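Local coordinates for 3-oxo-glucose-6-phosphate:glutamate aminotransferase (Bacillus subtilis subsp. subtilis, PDB 4K2M), which catalyses the reversible pyridoxal phosphate-dependent transfer of an amino group between glutamate and 3-dehydro-glucose 6-phosphate, forming kanosamine 6-phosphate for antibiotic biosynthesis, at residues Ser10-Glu15 with Ser113-Lys118; Asp36-Glu41 with Arg308-Ser313; Leu314-Arg319 with Asp347-Leu352. All blocks are in the same frame, centred on the assembly; numbering follows the deposited sequence.

Contact 1: Ser10-Glu15 with Ser113-Lys118; sequences SGKSKE and STYLHK
K12 reaches across to Y115 and uses both halves of its side-chain end: the ammonium group grips backbone, while the methylene next to it rests on the ring. NZ donates to the carbonyl O of Y115 at 2.8 Å, approaching in the carbonyl plane with a C=O...N angle of 148°. CE lies over one face of the ring, 3.8 Å from its centroid, in a CH-pi contact. NZ stands over the same face as a cation-pi partner, 4.2 Å from the centroid. Bends at chi2 and chi4 (the latter 64°) curl the chain over the ring and let NZ drop to the carbonyl; a long, flexible lysine suits this double task. The acceptor belongs to the last turn of helix 103-116, which closes in a Schellman motif: H117, with positive phi, is its C-prime residue, and K118 N bonds back to S113 O. K12 itself holds the N-cap position of helix 13-24, so the contact joins the start of one helix to the end of another. Just before it, S10 OG accepts from K12 N at 3.2 Å in an ST turn, and G11 has positive phi, a conformation that glycine, lacking a side chain, adopts readily. A water bonded to Y115 OH at 2.7 Å also donates weakly to G11 O, bridging the segments. V39 and I229 also pack on the tyrosine.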
# COMPACT_ATOMS: atom_id res chain seq x y z
N SER A 10 21.96 -19.23 -11.40
CA SER A 10 21.19 -18.00 -11.57
C SER A 10 20.15 -17.90 -10.47
O SER A 10 19.59 -16.82 -10.23
CB SER A 10 20.47 -18.02 -12.90
OG SER A 10 19.64 -19.16 -12.97
N GLY A 11 19.86 -19.03 -9.84
CA GLY A 11 18.81 -19.11 -8.84
C GLY A 11 17.44 -19.37 -9.45
O GLY A 11 16.45 -19.46 -8.72
N LYS A 12 17.39 -19.47 -10.78
CA LYS A 12 16.12 -19.69 -11.47
C LYS A 12 15.77 -21.18 -11.47
O LYS A 12 16.62 -22.03 -11.17
CB LYS A 12 16.15 -19.12 -12.89
CG LYS A 12 16.59 -17.65 -12.95
CD LYS A 12 15.55 -16.76 -13.57
CE LYS A 12 15.76 -15.30 -13.16
NZ LYS A 12 17.05 -14.75 -13.66
N SER A 13 14.53 -21.49 -11.80
CA SER A 13 14.01 -22.82 -11.57
C SER A 13 14.73 -23.90 -12.37
O SER A 13 15.06 -24.97 -11.84
CB SER A 13 12.50 -22.85 -11.82
OG SER A 13 12.19 -22.55 -13.18
N LYS A 14 15.00 -23.64 -13.64
CA LYS A 14 15.63 -24.65 -14.47
C LYS A 14 17.06 -24.89 -14.00
O LYS A 14 17.52 -26.04 -13.84
CB LYS A 14 15.62 -24.25 -15.94
CG LYS A 14 16.23 -25.31 -16.85
CD LYS A 14 16.04 -24.95 -18.31
CE LYS A 14 16.62 -26.04 -19.19
NZ LYS A 14 17.19 -25.48 -20.45
N GLU A 15 17.78 -23.80 -13.73
CA GLU A 15 19.14 -23.93 -13.26
C GLU A 15 19.20 -24.58 -11.88
O GLU A 15 20.14 -25.31 -11.57
CB GLU A 15 19.83 -22.56 -13.26
CG GLU A 15 19.90 -21.91 -14.65
CD GLU A 15 18.68 -21.04 -14.99
OE1 GLU A 15 18.86 -19.81 -15.21
OE2 GLU A 15 17.54 -21.56 -15.05
N SER A 113 14.75 -5.61 -12.85
CA SER A 113 14.83 -5.55 -14.31
C SER A 113 15.91 -6.51 -14.80
O SER A 113 15.69 -7.27 -15.74
CB SER A 113 15.15 -4.12 -14.75
OG SER A 113 15.59 -4.07 -16.09
N THR A 114 17.05 -6.48 -14.14
CA THR A 114 18.17 -7.36 -14.49
C THR A 114 17.84 -8.82 -14.22
O THR A 114 18.11 -9.71 -15.04
CB THR A 114 19.43 -6.96 -13.74
OG1 THR A 114 19.75 -5.60 -14.06
CG2 THR A 114 20.60 -7.87 -14.10
N TYR A 115 17.24 -9.08 -13.06
CA TYR A 115 16.89 -10.44 -12.69
C TYR A 115 15.85 -11.04 -13.63
O TYR A 115 15.99 -12.18 -14.06
CB TYR A 115 16.38 -10.44 -11.25
CG TYR A 115 15.95 -11.79 -10.71
CD1 TYR A 115 16.88 -12.76 -10.37
CD2 TYR A 115 14.60 -12.06 -10.50
CE1 TYR A 115 16.48 -13.99 -9.84
CE2 TYR A 115 14.19 -13.28 -9.98
CZ TYR A 115 15.13 -14.23 -9.65
OH TYR A 115 14.72 -15.44 -9.13
N LEU A 116 14.82 -10.26 -13.97
CA LEU A 116 13.75 -10.75 -14.83
C LEU A 116 14.08 -10.69 -16.32
O LEU A 116 13.35 -11.25 -17.13
CB LEU A 116 12.48 -9.93 -14.57
CG LEU A 116 11.88 -10.00 -13.17
CD1 LEU A 116 10.75 -8.98 -13.01
CD2 LEU A 116 11.36 -11.40 -12.90
N HIS A 117 15.18 -10.02 -16.67
CA HIS A 117 15.49 -9.71 -18.08
C HIS A 117 14.32 -9.01 -18.76
O HIS A 117 13.94 -9.36 -19.89
CB HIS A 117 15.89 -10.97 -18.87
CG HIS A 117 17.07 -11.70 -18.31
ND1 HIS A 117 18.35 -11.19 -18.33
CD2 HIS A 117 17.16 -12.92 -17.72
CE1 HIS A 117 19.18 -12.05 -17.77
NE2 HIS A 117 18.49 -13.11 -17.39
N LYS A 118 13.74 -8.04 -18.06
CA LYS A 118 12.67 -7.21 -18.63
C LYS A 118 13.17 -5.78 -18.56
O LYS A 118 13.79 -5.38 -17.57
CB LYS A 118 11.39 -7.36 -17.80
CG LYS A 118 10.63 -8.67 -18.05
CD LYS A 118 9.97 -8.63 -19.43
CE LYS A 118 9.32 -9.96 -19.78
NZ LYS A 118 8.63 -9.89 -21.11
O HOH W 1 16.54 -16.78 -7.60

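Contact 2: Asp36-Glu41 with Arg308-Ser313; sequences DSIVNE and RMKYLS
S313 makes two hydrogen bonds to successive residues of the 36-41 segment. Its hydroxyl OG donates to N40 OD1 at 2.6 Å, coming in tilted 30° from the plane of the amide carbonyl, and its backbone N donates to V39 O at 3.1 Å. A chi1 of -68° keeps OG beside the backbone N, so that both donors face the 36-41 segment; so small a side chain suits the close approach. N40 spends both ends of its amide, since ND2 bonds to E35 O. A water donates to V39 O and to K310 O, bridging the segments. Two nearly straight CA-H...O contacts run in opposite directions: K310 CA meets I38 O at 3.3 Å, and V39 CA meets M309 O. Beyond this polar core the packing is apolar. V39 CG1 touches M309 CG at 3.7 Å and, more loosely, L312 CD2; the short, branched valine fits against both. I38, extended with CG1 anti to the backbone N (179°), sends CD1 to M309 CE at 3.6 Å, the two chains crossing at about a right angle. From the K310 side chain the inner methylenes do the touching, CB against E41 CB and CG against I38 CG1, while NZ pairs with E307. Each segment includes a short 3-10 turn (38-40 and 309-311). The contact joins the N-terminal domain, through the loop between strand 32-34 and helix 41-46, to the aminotransferase domain at the start of helix 312-329, and helix 103-116 covers I38, V39 and M309.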
# COMPACT_ATOMS: atom_id res chain seq x y z
N ASP A 36 26.76 -13.13 -10.82
CA ASP A 36 26.94 -11.94 -10.00
C ASP A 36 25.63 -11.18 -9.92
O ASP A 36 25.43 -10.17 -10.60
CB ASP A 36 28.05 -11.05 -10.57
CG ASP A 36 28.40 -9.90 -9.64
OD1 ASP A 36 27.97 -9.94 -8.47
OD2 ASP A 36 29.10 -8.96 -10.08
N SER A 37 24.72 -11.68 -9.09
CA SER A 37 23.44 -11.03 -8.85
C SER A 37 23.19 -10.95 -7.34
O SER A 37 23.63 -11.80 -6.57
CB SER A 37 22.31 -11.79 -9.54
OG SER A 37 21.05 -11.19 -9.24
N ILE A 38 22.47 -9.92 -6.92
CA ILE A 38 22.10 -9.77 -5.52
C ILE A 38 21.38 -11.02 -5.00
O ILE A 38 21.54 -11.38 -3.83
CB ILE A 38 21.19 -8.53 -5.38
CG1 ILE A 38 20.72 -8.32 -3.95
CG2 ILE A 38 19.98 -8.66 -6.29
CD1 ILE A 38 19.89 -7.05 -3.80
N VAL A 39 20.61 -11.68 -5.87
CA VAL A 39 19.78 -12.81 -5.44
C VAL A 39 20.62 -13.99 -4.98
O VAL A 39 20.11 -14.89 -4.31
CB VAL A 39 18.78 -13.29 -6.53
CG1 VAL A 39 17.81 -12.18 -6.87
CG2 VAL A 39 19.50 -13.80 -7.79
N ASN A 40 21.90 -13.98 -5.36
CA ASN A 40 22.80 -15.08 -5.05
C ASN A 40 23.72 -14.78 -3.88
O ASN A 40 24.62 -15.56 -3.56
CB ASN A 40 23.66 -15.41 -6.27
CG ASN A 40 22.91 -16.16 -7.36
OD1 ASN A 40 21.90 -16.82 -7.10
ND2 ASN A 40 23.42 -16.07 -8.58
N GLU A 41 23.51 -13.65 -3.21
CA GLU A 41 24.46 -13.22 -2.19
C GLU A 41 24.69 -14.24 -1.08
O GLU A 41 25.83 -14.48 -0.66
CB GLU A 41 24.08 -11.85 -1.62
CG GLU A 41 24.45 -10.68 -2.54
CD GLU A 41 25.95 -10.53 -2.71
OE1 GLU A 41 26.40 -10.36 -3.87
OE2 GLU A 41 26.68 -10.58 -1.70
N ARG A 308 16.24 -8.46 1.67
CA ARG A 308 15.66 -9.79 1.71
C ARG A 308 15.92 -10.55 0.43
O ARG A 308 15.95 -11.78 0.43
CB ARG A 308 14.15 -9.75 2.05
CG ARG A 308 13.89 -9.14 3.44
CD ARG A 308 12.49 -9.46 3.95
NE ARG A 308 12.40 -10.87 4.32
CZ ARG A 308 11.28 -11.51 4.64
NH1 ARG A 308 10.10 -10.89 4.66
NH2 ARG A 308 11.37 -12.80 4.98
N MET A 309 16.14 -9.83 -0.67
CA MET A 309 16.37 -10.46 -1.96
C MET A 309 17.67 -11.25 -1.96
O MET A 309 17.83 -12.15 -2.78
CB MET A 309 16.42 -9.42 -3.08
CG MET A 309 16.13 -9.98 -4.47
SD MET A 309 15.91 -8.66 -5.69
CE MET A 309 16.44 -7.29 -4.66
N LYS A 310 18.58 -10.92 -1.04
CA LYS A 310 19.86 -11.61 -0.98
C LYS A 310 19.70 -13.08 -0.63
O LYS A 310 20.62 -13.88 -0.82
CB LYS A 310 20.77 -10.93 0.05
CG LYS A 310 21.07 -9.48 -0.29
CD LYS A 310 21.79 -8.81 0.87
CE LYS A 310 22.21 -7.40 0.48
NZ LYS A 310 22.89 -6.71 1.60
N TYR A 311 18.52 -13.43 -0.12
CA TYR A 311 18.22 -14.78 0.33
C TYR A 311 17.43 -15.59 -0.70
O TYR A 311 17.21 -16.79 -0.50
CB TYR A 311 17.45 -14.74 1.67
CG TYR A 311 18.24 -14.13 2.82
CD1 TYR A 311 18.82 -14.93 3.80
CD2 TYR A 311 18.41 -12.76 2.91
CE1 TYR A 311 19.56 -14.36 4.84
CE2 TYR A 311 19.14 -12.18 3.95
CZ TYR A 311 19.71 -12.98 4.90
OH TYR A 311 20.43 -12.37 5.91
N LEU A 312 17.02 -14.97 -1.80
CA LEU A 312 16.07 -15.60 -2.74
C LEU A 312 16.56 -16.87 -3.44
O LEU A 312 15.86 -17.89 -3.45
CB LEU A 312 15.56 -14.58 -3.77
CG LEU A 312 14.61 -15.10 -4.85
CD1 LEU A 312 13.38 -15.76 -4.20
CD2 LEU A 312 14.20 -13.95 -5.79
N SER A 313 17.74 -16.84 -4.05
CA SER A 313 18.22 -18.04 -4.73
C SER A 313 18.36 -19.21 -3.76
O SER A 313 17.95 -20.33 -4.08
CB SER A 313 19.55 -17.79 -5.44
OG SER A 313 19.33 -16.90 -6.52
O HOH W 2 20.61 -16.39 -2.07

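Contact 3: Leu314-Arg319 with Asp347-Leu352; sequences LNNFKR and DHVWHL. With ACT (acetate ion), chain F.
R319 and W350 bring helix 312-329 against an irregular loop, their CA atoms 6.0 Å apart, and W350 takes positive phi (61°/50°) where the loop turns past the helix. R319 is the main link: its chain runs extended from CG to NE, carrying the guanidinium along the loop to two successive carbonyls. NH1 donates to W350 O at 3.1 Å, in the carbonyl plane on a lone pair, and only weakly to H351 O. Arginine's several N-H groups suit it to binding more than one loop carbonyl. An acetate ion, probably from the crystallisation liquor, lies at the guanidinium edge: NH2 donates to OXT at 3.0 Å and also to the acetate O, to which NH1 lies unusually close, a distance to be read with caution. One turn earlier N316 sets ND2 3.9 Å from V349 CG1, though the amide bonds to I229 O, and a water donates to N316 O and V349 O. W350 turns CB toward R319 (CB to CB 4.1 Å) while its indole lies over one face of the H348 ring, W350 CE3 3.5 Å above the imidazole plane. W350 N also donates to H348 ND1, tying the two residues together within the loop. The CB of H351 is directed away from the helix, and its ND1 bonds to N250. This loop borders the cofactor site of the aspartate aminotransferase fold: the side chain of H351 is about 3 Å from that of Q227, which binds pyridoxal 5'-phosphate, and about 5 Å from the bound external aldimine.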
# COMPACT_ATOMS: atom_id res chain seq x y z
N LEU A 314 18.94 -18.95 -2.59
CA LEU A 314 19.11 -20.01 -1.59
C LEU A 314 17.75 -20.53 -1.14
O LEU A 314 17.53 -21.74 -1.05
CB LEU A 314 19.89 -19.51 -0.38
CG LEU A 314 19.90 -20.49 0.80
CD1 LEU A 314 20.69 -21.76 0.45
CD2 LEU A 314 20.45 -19.84 2.07
N ASN A 315 16.82 -19.62 -0.89
CA ASN A 315 15.50 -20.03 -0.42
C ASN A 315 14.74 -20.83 -1.46
O ASN A 315 14.07 -21.82 -1.12
CB ASN A 315 14.68 -18.82 0.05
CG ASN A 315 15.05 -18.36 1.44
OD1 ASN A 315 15.74 -19.07 2.19
ND2 ASN A 315 14.58 -17.17 1.80
N ASN A 316 14.82 -20.41 -2.71
CA ASN A 316 14.14 -21.16 -3.76
C ASN A 316 14.78 -22.53 -3.92
O ASN A 316 14.08 -23.52 -4.13
CB ASN A 316 14.12 -20.40 -5.10
CG ASN A 316 12.87 -19.55 -5.27
OD1 ASN A 316 12.18 -19.25 -4.28
ND2 ASN A 316 12.56 -19.18 -6.51
N PHE A 317 16.09 -22.61 -3.76
CA PHE A 317 16.73 -23.92 -3.81
C PHE A 317 16.23 -24.81 -2.66
O PHE A 317 15.93 -26.00 -2.85
CB PHE A 317 18.26 -23.81 -3.75
CG PHE A 317 18.93 -25.15 -3.81
CD1 PHE A 317 19.14 -25.78 -5.03
CD2 PHE A 317 19.30 -25.79 -2.64
CE1 PHE A 317 19.74 -27.02 -5.09
CE2 PHE A 317 19.89 -27.04 -2.67
CZ PHE A 317 20.12 -27.66 -3.89
N LYS A 318 16.11 -24.24 -1.46
CA LYS A 318 15.65 -25.04 -0.33
C LYS A 318 14.23 -25.54 -0.56
O LYS A 318 13.91 -26.68 -0.22
CB LYS A 318 15.75 -24.24 0.97
CG LYS A 318 17.21 -24.09 1.47
CD LYS A 318 17.26 -23.35 2.80
CE LYS A 318 16.93 -24.28 3.96
NZ LYS A 318 16.94 -23.52 5.26
N ARG A 319 13.38 -24.69 -1.14
CA ARG A 319 12.03 -25.13 -1.52
C ARG A 319 12.06 -26.30 -2.48
O ARG A 319 11.29 -27.26 -2.32
CB ARG A 319 11.24 -23.97 -2.14
CG ARG A 319 10.87 -22.89 -1.14
CD ARG A 319 10.15 -21.76 -1.90
NE ARG A 319 9.71 -20.70 -0.99
CZ ARG A 319 8.52 -20.68 -0.39
NH1 ARG A 319 7.64 -21.65 -0.61
NH2 ARG A 319 8.22 -19.69 0.46
N ASP A 347 9.92 -26.23 -14.28
CA ASP A 347 9.11 -25.02 -14.41
C ASP A 347 8.20 -24.82 -13.19
O ASP A 347 7.01 -24.55 -13.34
CB ASP A 347 8.28 -25.04 -15.70
CG ASP A 347 7.31 -26.21 -15.76
OD1 ASP A 347 7.47 -27.16 -14.96
OD2 ASP A 347 6.38 -26.19 -16.62
N HIS A 348 8.78 -24.94 -12.00
CA HIS A 348 8.02 -24.82 -10.76
C HIS A 348 8.97 -24.20 -9.73
O HIS A 348 10.15 -24.56 -9.68
CB HIS A 348 7.61 -26.23 -10.27
CG HIS A 348 6.35 -26.26 -9.45
ND1 HIS A 348 6.12 -25.41 -8.39
CD2 HIS A 348 5.28 -27.09 -9.52
CE1 HIS A 348 4.94 -25.70 -7.85
NE2 HIS A 348 4.42 -26.71 -8.51
N VAL A 349 8.47 -23.26 -8.91
CA VAL A 349 9.29 -22.71 -7.84
C VAL A 349 8.76 -23.07 -6.45
O VAL A 349 9.29 -22.61 -5.44
CB VAL A 349 9.52 -21.19 -7.96
CG1 VAL A 349 10.34 -20.87 -9.19
CG2 VAL A 349 8.18 -20.41 -7.97
N TRP A 350 7.72 -23.90 -6.40
CA TRP A 350 7.32 -24.55 -5.16
C TRP A 350 6.94 -23.55 -4.09
O TRP A 350 7.39 -23.62 -2.95
CB TRP A 350 8.43 -25.50 -4.67
CG TRP A 350 8.81 -26.48 -5.75
CD1 TRP A 350 9.98 -26.49 -6.47
CD2 TRP A 350 8.01 -27.55 -6.26
NE1 TRP A 350 9.94 -27.52 -7.40
CE2 TRP A 350 8.74 -28.18 -7.29
CE3 TRP A 350 6.73 -28.04 -5.94
CZ2 TRP A 350 8.25 -29.28 -8.00
CZ3 TRP A 350 6.24 -29.13 -6.66
CH2 TRP A 350 7.00 -29.74 -7.67
N HIS A 351 6.07 -22.61 -4.46
CA HIS A 351 5.52 -21.71 -3.46
C HIS A 351 4.59 -22.48 -2.51
O HIS A 351 4.60 -22.27 -1.29
CB HIS A 351 4.74 -20.58 -4.13
CG HIS A 351 4.06 -19.69 -3.14
ND1 HIS A 351 4.76 -18.92 -2.24
CD2 HIS A 351 2.75 -19.46 -2.90
CE1 HIS A 351 3.91 -18.24 -1.49
NE2 HIS A 351 2.68 -18.56 -1.86
N LEU A 352 3.76 -23.36 -3.09
CA LEU A 352 2.91 -24.27 -2.34
C LEU A 352 3.13 -25.66 -2.91
O LEU A 352 3.54 -25.79 -4.06
CB LEU A 352 1.43 -23.85 -2.45
CG LEU A 352 1.11 -22.57 -1.64
CD1 LEU A 352 -0.04 -21.73 -2.27
CD2 LEU A 352 0.79 -22.90 -0.18
C ACT F . 5.14 -20.18 1.47
O ACT F . 5.82 -21.02 0.92
OXT ACT F . 5.68 -19.20 1.97
CH3 ACT F . 3.64 -20.36 1.53
O HOH W 3 11.92 -23.10 -5.89

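Overall arrangement
The three contacts lie 11 to 14 Å apart, centre to centre. Contacts 1 and 2 alternate along the chain, each pairing part of the additional N-terminal domain with the aminotransferase domain; contact 3 follows contact 2 and lies wholly within the latter. Contacts 1 and 2 touch directly, Y115 CE1 being 3.6 Å from V39 CG2 and G11 CA 3.2 Å from S313 OG. Contacts 2 and 3 occupy successive parts of helix 312-329, while S13 of contact 1 packs on V349 of contact 3. Contacts 1 and 2 seat the N-terminal domain on helices 103-116 and 312-329, and contact 3 ties helix 312-329 to the loop that borders the cofactor site.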